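Local coordinates for probable adhesion protein (Pseudomonas aeruginosa PAO1, PDB 6R3Z), which binds divalent metal ions, including ferrous iron and manganese, as a solute-binding protein of a bacterial transport system, here with nickel bound, at residues Ala258-Tyr261 against Glu262-Ala266; Tyr233-Thr236 against Ile237-Ser241; Glu44-Ala47 against Glu48-Lys51. All blocks are in the same frame, centred on the assembly; numbering follows the deposited sequence.

Interaction 1. Residues Ala258-Tyr261 against Glu262-Ala266; sequences AGKY and EEEMA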
ATOM      1  N   ALA A 258      -8.442  -0.590 -12.248  1.00 23.24           N
ATOM      2  CA  ALA A 258      -7.147  -0.166 -12.776  1.00 23.17           C
ATOM      3  C   ALA A 258      -6.733   1.212 -12.195  1.00 24.51           C
ATOM      4  O   ALA A 258      -5.592   1.352 -11.784  1.00 22.12           O
ATOM      5  CB  ALA A 258      -7.189  -0.131 -14.293  1.00 24.77           C
ATOM      6  N   GLY A 259      -7.679   2.160 -12.084  1.00 22.39           N
ATOM      7  CA  GLY A 259      -7.405   3.510 -11.596  1.00 22.66           C
ATOM      8  C   GLY A 259      -7.372   3.740 -10.094  1.00 24.71           C
ATOM      9  O   GLY A 259      -6.967   4.819  -9.665  1.00 23.50           O
ATOM     10  N   LYS A 260      -7.807   2.747  -9.275  1.00 20.67           N
ATOM     11  CA  LYS A 260      -7.867   2.909  -7.818  1.00 20.02           C
ATOM     12  C   LYS A 260      -6.563   3.452  -7.220  1.00 23.16           C
ATOM     13  O   LYS A 260      -6.599   4.414  -6.434  1.00 23.56           O
ATOM     14  CB  LYS A 260      -8.231   1.595  -7.116  1.00 20.23           C
ATOM     15  CG  LYS A 260      -8.571   1.828  -5.637  1.00 20.67           C
ATOM     16  CD  LYS A 260      -8.807   0.505  -4.915  1.00 26.17           C
ATOM     17  CE  LYS A 260      -9.219   0.673  -3.466  1.00 24.91           C
ATOM     18  NZ  LYS A 260     -10.485   1.453  -3.335  1.00 26.01           N
ATOM     19  N   TYR A 261      -5.435   2.818  -7.567  1.00 20.80           N
ATOM     20  CA  TYR A 261      -4.139   3.220  -7.012  1.00 21.44           C
ATOM     21  C   TYR A 261      -3.848   4.695  -7.256  1.00 21.59           C
ATOM     22  O   TYR A 261      -3.557   5.409  -6.300  1.00 21.26           O
ATOM     23  CB  TYR A 261      -2.978   2.338  -7.505  1.00 22.70           C
ATOM     24  CG  TYR A 261      -1.684   2.715  -6.824  1.00 23.65           C
ATOM     25  CD1 TYR A 261      -1.445   2.357  -5.499  1.00 25.93           C
ATOM     26  CD2 TYR A 261      -0.756   3.543  -7.456  1.00 24.35           C
ATOM     27  CE1 TYR A 261      -0.292   2.768  -4.834  1.00 26.47           C
ATOM     28  CE2 TYR A 261       0.411   3.950  -6.805  1.00 24.49           C
ATOM     29  CZ  TYR A 261       0.636   3.560  -5.491  1.00 29.50           C
ATOM     30  OH  TYR A 261       1.730   4.036  -4.798  1.00 29.29           O
ATOM     31  N   GLU A 262      -3.897   5.146  -8.513  1.00 19.49           N
ATOM     32  CA  GLU A 262      -3.558   6.544  -8.786  1.00 20.15           C
ATOM     33  C   GLU A 262      -4.564   7.551  -8.163  1.00 24.32           C
ATOM     34  O   GLU A 262      -4.132   8.573  -7.624  1.00 26.33           O
ATOM     35  CB  GLU A 262      -3.318   6.795 -10.278  1.00 22.78           C
ATOM     36  CG  GLU A 262      -4.498   6.692 -11.203  1.00 29.64           C
ATOM     37  CD  GLU A 262      -3.938   6.472 -12.595  1.00 40.49           C
ATOM     38  OE1 GLU A 262      -3.527   7.453 -13.260  1.00 34.76           O
ATOM     39  OE2 GLU A 262      -3.844   5.291 -12.989  1.00 23.67           O
ATOM     40  N   GLU A 263      -5.858   7.219  -8.145  1.00 21.81           N
ATOM     41  CA  GLU A 263      -6.902   8.067  -7.554  1.00 23.06           C
ATOM     42  C   GLU A 263      -6.658   8.277  -6.047  1.00 26.43           C
ATOM     43  O   GLU A 263      -6.594   9.423  -5.581  1.00 25.77           O
ATOM     44  CB  GLU A 263      -8.316   7.478  -7.799  1.00 24.85           C
ATOM     45  CG  GLU A 263      -8.773   7.592  -9.245  1.00 34.34           C
ATOM     46  CD  GLU A 263      -9.978   6.749  -9.621  1.00 59.35           C
ATOM     47  OE1 GLU A 263     -10.888   6.591  -8.776  1.00 53.62           O
ATOM     48  OE2 GLU A 263     -10.019   6.257 -10.773  1.00 53.27           O
ATOM     49  N   GLU A 264      -6.453   7.178  -5.310  1.00 22.24           N
ATOM     50  CA  GLU A 264      -6.261   7.219  -3.850  1.00 22.02           C
ATOM     51  C   GLU A 264      -4.881   7.725  -3.453  1.00 24.25           C
ATOM     52  O   GLU A 264      -4.778   8.405  -2.426  1.00 25.00           O
ATOM     53  CB  GLU A 264      -6.607   5.880  -3.225  1.00 22.87           C
ATOM     54  CG  GLU A 264      -8.042   5.526  -3.591  1.00 23.52           C
ATOM     55  CD  GLU A 264      -8.731   4.428  -2.824  1.00 31.17           C
ATOM     56  OE1 GLU A 264      -8.103   3.847  -1.908  1.00 26.65           O
ATOM     57  OE2 GLU A 264      -9.903   4.134  -3.163  1.00 27.09           O
ATOM     58  N   MET A 265      -3.824   7.450  -4.264  1.00 21.61           N
ATOM     59  CA  MET A 265      -2.508   8.011  -3.941  1.00 22.08           C
ATOM     60  C   MET A 265      -2.519   9.529  -4.118  1.00 24.65           C
ATOM     61  O   MET A 265      -1.902  10.224  -3.319  1.00 25.13           O
ATOM     62  CB  MET A 265      -1.381   7.405  -4.773  1.00 24.29           C
ATOM     63  CG  MET A 265      -0.875   6.123  -4.221  1.00 27.51           C
ATOM     64  SD  MET A 265      -0.212   6.138  -2.497  1.00 30.00           S
ATOM     65  CE  MET A 265       1.287   7.067  -2.697  1.00 27.39           C
ATOM     66  N   ALA A 266      -3.225  10.042  -5.156  1.00 22.64           N
ATOM     67  CA  ALA A 266      -3.321  11.497  -5.374  1.00 23.34           C
ATOM     68  C   ALA A 266      -3.976  12.132  -4.114  1.00 26.07           C
ATOM     69  O   ALA A 266      -3.436  13.089  -3.563  1.00 24.57           O
ATOM     70  CB  ALA A 266      -4.140  11.798  -6.624  1.00 24.39           C
TER
HETATM   71  O   HOH W   1      -3.880   3.409 -11.024  1.00 21.95           O
HETATM   72  O   HOH W   2      -9.481   2.105  -0.351  1.00 24.69           O
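Lys260 and Glu264 meet one helical turn apart in an i to i+4 salt bridge. Lys260 NZ lies 2.7 Å from Glu264 OE2 and reaches it from above the carboxylate plane, 37° out of it. The lysine chain runs straight to CE and bends only at its last torsion (chi4 60°), which swings NZ back to the acid. NZ also donates to Tyr253 O, and Glu264 OE1 bonds Ser249 OG, so both ends are held from outside. The Glu264 side chain is about 7 Å from that of His250, a ligand of the bound nickel.

The apolar side of the same turn is formed by Tyr261 and Met265. Met265 CG sits over one face of the ring in a CH-pi contact, offset toward the hydroxyl end, 3.2 Å from Tyr261 CZ. The sulfur stands oblique to the ring, with SD 4.7 Å from the Tyr261 centroid, a Met-aromatic contact. Chi1 (-83°) sets Met265 CG over the ring, and the bends at chi2 and chi3 carry SD and CE past Tyr261 OH. Tyr261 OH is bonded to Phe113 O and Ser119 OG, which hold the far end of the ring.

Behind these pairs runs a turn of backbone bonds. Glu263 N donates to Gly259 O at 3.0 Å and Met265 N to Tyr261 O at 2.9 Å. One water joins Ala258 O, Glu262 N and Glu262 OE2. That carboxylate oxygen also makes a salt bridge with Arg151.

The contact lies in the N-terminal part of helix 260-277. Tyr261 and Glu262 pack on helix 138-160, and Ala258, Lys260 and Tyr261 on helix 14-24.

Interaction 2. Residues Tyr233-Thr236 against Ile237-Ser241; sequences YVET and IQRES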
ATOM      1  N   TYR A 233     -11.344   4.155  18.605  1.00 31.37           N
ATOM      2  CA  TYR A 233     -10.650   4.945  19.634  1.00 29.91           C
ATOM      3  C   TYR A 233      -9.958   6.239  19.147  1.00 32.77           C
ATOM      4  O   TYR A 233      -9.321   6.933  19.952  1.00 32.53           O
ATOM      5  CB  TYR A 233      -9.638   4.059  20.371  1.00 29.14           C
ATOM      6  CG  TYR A 233      -8.539   3.519  19.478  1.00 26.04           C
ATOM      7  CD1 TYR A 233      -7.399   4.273  19.208  1.00 26.78           C
ATOM      8  CD2 TYR A 233      -8.638   2.255  18.902  1.00 25.52           C
ATOM      9  CE1 TYR A 233      -6.382   3.781  18.397  1.00 25.47           C
ATOM     10  CE2 TYR A 233      -7.600   1.731  18.129  1.00 25.94           C
ATOM     11  CZ  TYR A 233      -6.493   2.519  17.844  1.00 26.70           C
ATOM     12  OH  TYR A 233      -5.471   2.044  17.056  1.00 28.42           O
ATOM     13  N   VAL A 234     -10.037   6.547  17.849  1.00 29.17           N
ATOM     14  CA  VAL A 234      -9.374   7.725  17.284  1.00 30.03           C
ATOM     15  C   VAL A 234      -9.917   9.047  17.898  1.00 34.55           C
ATOM     16  O   VAL A 234      -9.119   9.941  18.197  1.00 33.40           O
ATOM     17  CB  VAL A 234      -9.394   7.701  15.726  1.00 34.12           C
ATOM     18  CG1 VAL A 234      -8.799   8.977  15.143  1.00 34.18           C
ATOM     19  CG2 VAL A 234      -8.629   6.480  15.205  1.00 34.07           C
ATOM     20  N   GLU A 235     -11.246   9.124  18.170  1.00 34.43           N
ATOM     21  CA  GLU A 235     -11.888  10.300  18.768  1.00 35.49           C
ATOM     22  C   GLU A 235     -11.267  10.601  20.137  1.00 39.54           C
ATOM     23  O   GLU A 235     -10.993  11.759  20.438  1.00 39.46           O
ATOM     24  CB  GLU A 235     -13.406  10.094  18.867  1.00 37.89           C
ATOM     25  CG  GLU A 235     -14.209  11.358  19.130  1.00 52.82           C
ATOM     26  CD  GLU A 235     -15.707  11.130  19.210  1.00 81.35           C
ATOM     27  OE1 GLU A 235     -16.311  10.751  18.180  1.00 83.98           O
ATOM     28  OE2 GLU A 235     -16.280  11.333  20.304  1.00 77.11           O
ATOM     29  N   THR A 236     -10.985   9.545  20.920  1.00 35.91           N
ATOM     30  CA  THR A 236     -10.346   9.614  22.233  1.00 35.91           C
ATOM     31  C   THR A 236      -8.942  10.214  22.103  1.00 38.05           C
ATOM     32  O   THR A 236      -8.599  11.103  22.888  1.00 37.60           O
ATOM     33  CB  THR A 236     -10.355   8.235  22.912  1.00 45.42           C
ATOM     34  OG1 THR A 236     -11.695   7.724  22.903  1.00 46.05           O
ATOM     35  CG2 THR A 236      -9.821   8.280  24.350  1.00 43.91           C
ATOM     36  N   ILE A 237      -8.151   9.767  21.087  1.00 32.66           N
ATOM     37  CA  ILE A 237      -6.808  10.324  20.845  1.00 31.27           C
ATOM     38  C   ILE A 237      -6.872  11.828  20.604  1.00 34.66           C
ATOM     39  O   ILE A 237      -6.181  12.570  21.292  1.00 33.51           O
ATOM     40  CB  ILE A 237      -6.013   9.613  19.718  1.00 32.92           C
ATOM     41  CG1 ILE A 237      -5.697   8.165  20.087  1.00 32.73           C
ATOM     42  CG2 ILE A 237      -4.716  10.381  19.405  1.00 33.64           C
ATOM     43  CD1 ILE A 237      -5.142   7.302  18.921  1.00 40.46           C
ATOM     44  N   GLN A 238      -7.713  12.269  19.657  1.00 31.77           N
ATOM     45  CA  GLN A 238      -7.858  13.682  19.294  1.00 33.33           C
ATOM     46  C   GLN A 238      -8.224  14.562  20.494  1.00 38.58           C
ATOM     47  O   GLN A 238      -7.565  15.576  20.719  1.00 38.86           O
ATOM     48  CB  GLN A 238      -8.858  13.846  18.142  1.00 35.21           C
ATOM     49  CG  GLN A 238      -8.823  15.226  17.479  1.00 57.81           C
ATOM     50  CD  GLN A 238      -9.960  15.428  16.503  1.00 81.75           C
ATOM     51  OE1 GLN A 238     -10.592  14.476  16.019  1.00 74.46           O
ATOM     52  NE2 GLN A 238     -10.244  16.682  16.186  1.00 78.92           N
ATOM     53  N   ARG A 239      -9.226  14.144  21.284  1.00 36.04           N
ATOM     54  CA  ARG A 239      -9.667  14.854  22.477  1.00 36.96           C
ATOM     55  C   ARG A 239      -8.567  14.907  23.541  1.00 41.44           C
ATOM     56  O   ARG A 239      -8.243  15.996  24.024  1.00 42.40           O
ATOM     57  CB  ARG A 239     -10.927  14.186  23.050  1.00 37.87           C
ATOM     58  CG  ARG A 239     -11.524  14.864  24.287  1.00 50.36           C
ATOM     59  CD  ARG A 239     -12.755  14.138  24.794  1.00 61.95           C
ATOM     60  NE  ARG A 239     -13.799  14.071  23.770  1.00 74.60           N
ATOM     61  CZ  ARG A 239     -14.130  12.969  23.103  1.00 88.43           C
ATOM     62  NH1 ARG A 239     -13.521  11.818  23.362  1.00 71.65           N
ATOM     63  NH2 ARG A 239     -15.075  13.010  22.174  1.00 76.99           N
ATOM     64  N   GLU A 240      -7.998  13.738  23.900  1.00 37.30           N
ATOM     65  CA  GLU A 240      -7.007  13.624  24.970  1.00 37.48           C
ATOM     66  C   GLU A 240      -5.617  14.170  24.624  1.00 41.86           C
ATOM     67  O   GLU A 240      -4.919  14.625  25.532  1.00 41.42           O
ATOM     68  CB  GLU A 240      -6.915  12.185  25.489  1.00 38.65           C
ATOM     69  CG  GLU A 240      -8.197  11.739  26.184  1.00 49.24           C
ATOM     70  CD  GLU A 240      -8.143  10.478  27.028  1.00 73.37           C
ATOM     71  OE1 GLU A 240      -7.030  10.052  27.420  1.00 68.76           O
ATOM     72  OE2 GLU A 240      -9.229   9.923  27.311  1.00 66.10           O
ATOM     73  N   SER A 241      -5.215  14.160  23.337  1.00 38.24           N
ATOM     74  CA  SER A 241      -3.889  14.664  22.958  1.00 37.33           C
ATOM     75  C   SER A 241      -3.881  16.089  22.385  1.00 41.48           C
ATOM     76  O   SER A 241      -2.858  16.773  22.490  1.00 42.07           O
ATOM     77  CB  SER A 241      -3.201  13.698  21.999  1.00 39.67           C
ATOM     78  OG  SER A 241      -3.851  13.688  20.736  1.00 43.11           O
TER
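Tyr233 meets Ile237 just as the chain enters helix 234-241, the helix of a beta-alpha-beta unit between strands 220-226 and 244-248. The two side chains lie side by side. Ile237 CD1 touches the ring at its edge, in the ring plane, 3.8 Å from Tyr233 CE1. A tyrosine chi1 of 63° lays the ring alongside Ile237, with its CD1 and CE1 edge to that methyl. Both residues pack on Leu208 of helix 205-217. Tyr233 O accepts from Ile237 N at 3.3 Å.

Val234 faces the sheet and touches Ser225 and Leu245. Its carbonyl takes the next helical bond, from Gln238 N to Val234 O at 3.1 Å.

Glu235 lies on the exposed side and makes a salt bridge with Arg239. Arg239 NH2 is 2.8 Å from Glu235 OE2, which it meets on the anti side. The acceptor lies almost exactly in the guanidinium plane, yet the two flat groups are turned 74° apart. The arginine bends at chi3 (-59°), which brings its tip back along the helix. Glu235 O lies over one face of the same guanidinium.

Thr236 runs alongside Glu240. Thr236 O accepts from Glu240 N at 2.9 Å. Farther out, the methyl group meets the carboxylate: Thr236 CG2 lies 3.4 Å from Glu240 OE2.

Interaction 3. Residues Glu44-Ala47 against Glu48-Lys51; sequences EPRA and EDIK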
ATOM      1  N   GLU A  44      -8.859 -14.815   6.129  1.00 36.41           N
ATOM      2  CA  GLU A  44      -8.455 -16.196   6.354  1.00 37.19           C
ATOM      3  C   GLU A  44      -8.755 -17.013   5.087  1.00 40.11           C
ATOM      4  O   GLU A  44      -9.886 -16.942   4.587  1.00 39.06           O
ATOM      5  CB  GLU A  44      -9.183 -16.794   7.573  1.00 39.48           C
ATOM      6  CG  GLU A  44      -8.244 -17.089   8.726  1.00 54.72           C
ATOM      7  CD  GLU A  44      -8.545 -16.324   9.999  1.00 84.02           C
ATOM      8  OE1 GLU A  44      -9.589 -16.606  10.631  1.00 70.01           O
ATOM      9  OE2 GLU A  44      -7.730 -15.449  10.372  1.00 88.09           O
ATOM     10  N   PRO A  45      -7.766 -17.780   4.547  1.00 37.04           N
ATOM     11  CA  PRO A  45      -8.031 -18.584   3.327  1.00 36.62           C
ATOM     12  C   PRO A  45      -9.337 -19.392   3.334  1.00 38.32           C
ATOM     13  O   PRO A  45      -9.632 -20.087   4.303  1.00 37.59           O
ATOM     14  CB  PRO A  45      -6.805 -19.501   3.219  1.00 38.84           C
ATOM     15  CG  PRO A  45      -5.708 -18.772   3.944  1.00 42.98           C
ATOM     16  CD  PRO A  45      -6.376 -17.963   5.031  1.00 38.38           C
ATOM     17  N   ARG A  46     -10.131 -19.242   2.262  1.00 34.04           N
ATOM     18  CA  ARG A  46     -11.395 -19.942   2.009  1.00 34.05           C
ATOM     19  C   ARG A  46     -11.153 -20.941   0.879  1.00 34.69           C
ATOM     20  O   ARG A  46     -10.422 -20.613  -0.069  1.00 32.63           O
ATOM     21  CB  ARG A  46     -12.507 -18.966   1.555  1.00 35.58           C
ATOM     22  CG  ARG A  46     -12.750 -17.736   2.446  1.00 44.95           C
ATOM     23  CD  ARG A  46     -13.951 -16.907   1.988  1.00 46.97           C
ATOM     24  NE  ARG A  46     -13.905 -16.578   0.554  1.00 42.62           N
ATOM     25  CZ  ARG A  46     -14.975 -16.346  -0.203  1.00 55.51           C
ATOM     26  NH1 ARG A  46     -16.195 -16.374   0.328  1.00 41.44           N
ATOM     27  NH2 ARG A  46     -14.835 -16.099  -1.500  1.00 35.57           N
ATOM     28  N   ALA A  47     -11.812 -22.125   0.938  1.00 29.84           N
ATOM     29  CA  ALA A  47     -11.695 -23.171  -0.088  1.00 29.34           C
ATOM     30  C   ALA A  47     -12.014 -22.609  -1.483  1.00 32.28           C
ATOM     31  O   ALA A  47     -11.282 -22.885  -2.429  1.00 30.13           O
ATOM     32  CB  ALA A  47     -12.615 -24.349   0.238  1.00 30.61           C
ATOM     33  N   GLU A  48     -13.049 -21.735  -1.577  1.00 29.86           N
ATOM     34  CA  GLU A  48     -13.524 -21.100  -2.809  1.00 30.27           C
ATOM     35  C   GLU A  48     -12.391 -20.306  -3.493  1.00 33.01           C
ATOM     36  O   GLU A  48     -12.240 -20.343  -4.726  1.00 34.52           O
ATOM     37  CB  GLU A  48     -14.709 -20.173  -2.465  1.00 31.58           C
ATOM     38  CG  GLU A  48     -15.406 -19.563  -3.671  1.00 37.18           C
ATOM     39  CD  GLU A  48     -16.465 -20.411  -4.358  1.00 49.62           C
ATOM     40  OE1 GLU A  48     -16.600 -21.620  -4.052  1.00 38.93           O
ATOM     41  OE2 GLU A  48     -17.168 -19.845  -5.224  1.00 41.17           O
ATOM     42  N   ASP A  49     -11.580 -19.622  -2.683  1.00 28.32           N
ATOM     43  CA  ASP A  49     -10.476 -18.792  -3.181  1.00 26.93           C
ATOM     44  C   ASP A  49      -9.245 -19.605  -3.540  1.00 30.55           C
ATOM     45  O   ASP A  49      -8.599 -19.317  -4.547  1.00 29.24           O
ATOM     46  CB  ASP A  49     -10.160 -17.661  -2.198  1.00 28.31           C
ATOM     47  CG  ASP A  49     -11.357 -16.784  -1.848  1.00 34.51           C
ATOM     48  OD1 ASP A  49     -12.250 -16.621  -2.710  1.00 34.14           O
ATOM     49  OD2 ASP A  49     -11.423 -16.301  -0.703  1.00 36.11           O
ATOM     50  N   ILE A  50      -8.948 -20.654  -2.753  1.00 28.63           N
ATOM     51  CA  ILE A  50      -7.837 -21.570  -3.030  1.00 28.34           C
ATOM     52  C   ILE A  50      -8.085 -22.287  -4.366  1.00 32.30           C
ATOM     53  O   ILE A  50      -7.150 -22.433  -5.162  1.00 31.01           O
ATOM     54  CB  ILE A  50      -7.619 -22.547  -1.842  1.00 30.98           C
ATOM     55  CG1 ILE A  50      -7.125 -21.775  -0.597  1.00 30.07           C
ATOM     56  CG2 ILE A  50      -6.653 -23.691  -2.214  1.00 32.24           C
ATOM     57  CD1 ILE A  50      -7.265 -22.535   0.744  1.00 32.30           C
ATOM     58  N   LYS A  51      -9.360 -22.677  -4.632  1.00 30.71           N
ATOM     59  CA  LYS A  51      -9.762 -23.358  -5.873  1.00 31.34           C
ATOM     60  C   LYS A  51      -9.371 -22.534  -7.104  1.00 33.75           C
ATOM     61  O   LYS A  51      -8.889 -23.105  -8.078  1.00 33.65           O
ATOM     62  CB  LYS A  51     -11.280 -23.654  -5.877  1.00 34.90           C
ATOM     63  CG  LYS A  51     -11.770 -24.478  -7.070  1.00 47.59           C
ATOM     64  CD  LYS A  51     -11.245 -25.921  -7.086  1.00 58.03           C
ATOM     65  CE  LYS A  51     -11.683 -26.684  -8.313  1.00 68.09           C
ATOM     66  NZ  LYS A  51     -13.154 -26.915  -8.340  1.00 78.82           N
TER
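Arg46 reaches Asp49 in a two-nitrogen salt bridge at the start of helix 47-53. Arg46 CB, CG and CD curve round one carboxylate oxygen, each 3.7 Å from Asp49 OD2. CG stands anti to the carbonyl carbon (chi1 -52°), and a further bend at chi3 turns the guanidinium toward the acid. NE then donates to the same oxygen, with Arg46 NE 2.8 Å from Asp49 OD2 and the bond nearly straight at 176°. It comes in from above the carboxylate plane. At the tip, Arg46 NH2 meets Asp49 OD1 at 2.9 Å, on the syn side. The grip is therefore side-on, one nitrogen to each oxygen, with the two flat groups 40° apart. Glu48 CB lies over one face of the guanidinium, toward its rim, as a looser neighbour.

Each oxygen has a second partner. Asp49 OD2 is also bonded by Tyr43 OH, and OD1 makes a salt bridge with Arg52. This gathering of donors would probably stabilise the charged form of the buried aspartate. Tyr43 OH also bonds Arg46 N.

The Arg46 carbonyl starts the helix. Ile50 N donates to Arg46 O at 3.1 Å, and Asp49 N makes a weak bond to the same atom. Ala47 O takes the next bond, from Lys51 N. On the apolar side Pro45 CB touches Ile50 CD1 at 3.9 Å, and both side chains lie on Met73 of helix 68-76.

Arg46 thus holds the N-cap position. Its carbonyl accepts the first helical bond, and its side chain makes an i to i+3 salt bridge with Asp49 in the first turn.

How the interactions relate
From the N terminus, interaction 3 comes first. It ends the loop after strand 29-32 and opens helix 47-53, next to helix 68-76, in the part of the fold built on the sheet 29-32, 8-11, 58-61, 84-86. Interaction 2 fills helix 234-241, between two strands of the second sheet. Interaction 1 follows near the beginning of helix 260-277, which packs against helices 138-160 and 14-24. None closes a loop, since the two segments of each are consecutive. The three lie in series; none nests or crosses. None touches another: nearest atoms are about 17 Å from interaction 1 to each of the others, and about 19 Å between 2 and 3.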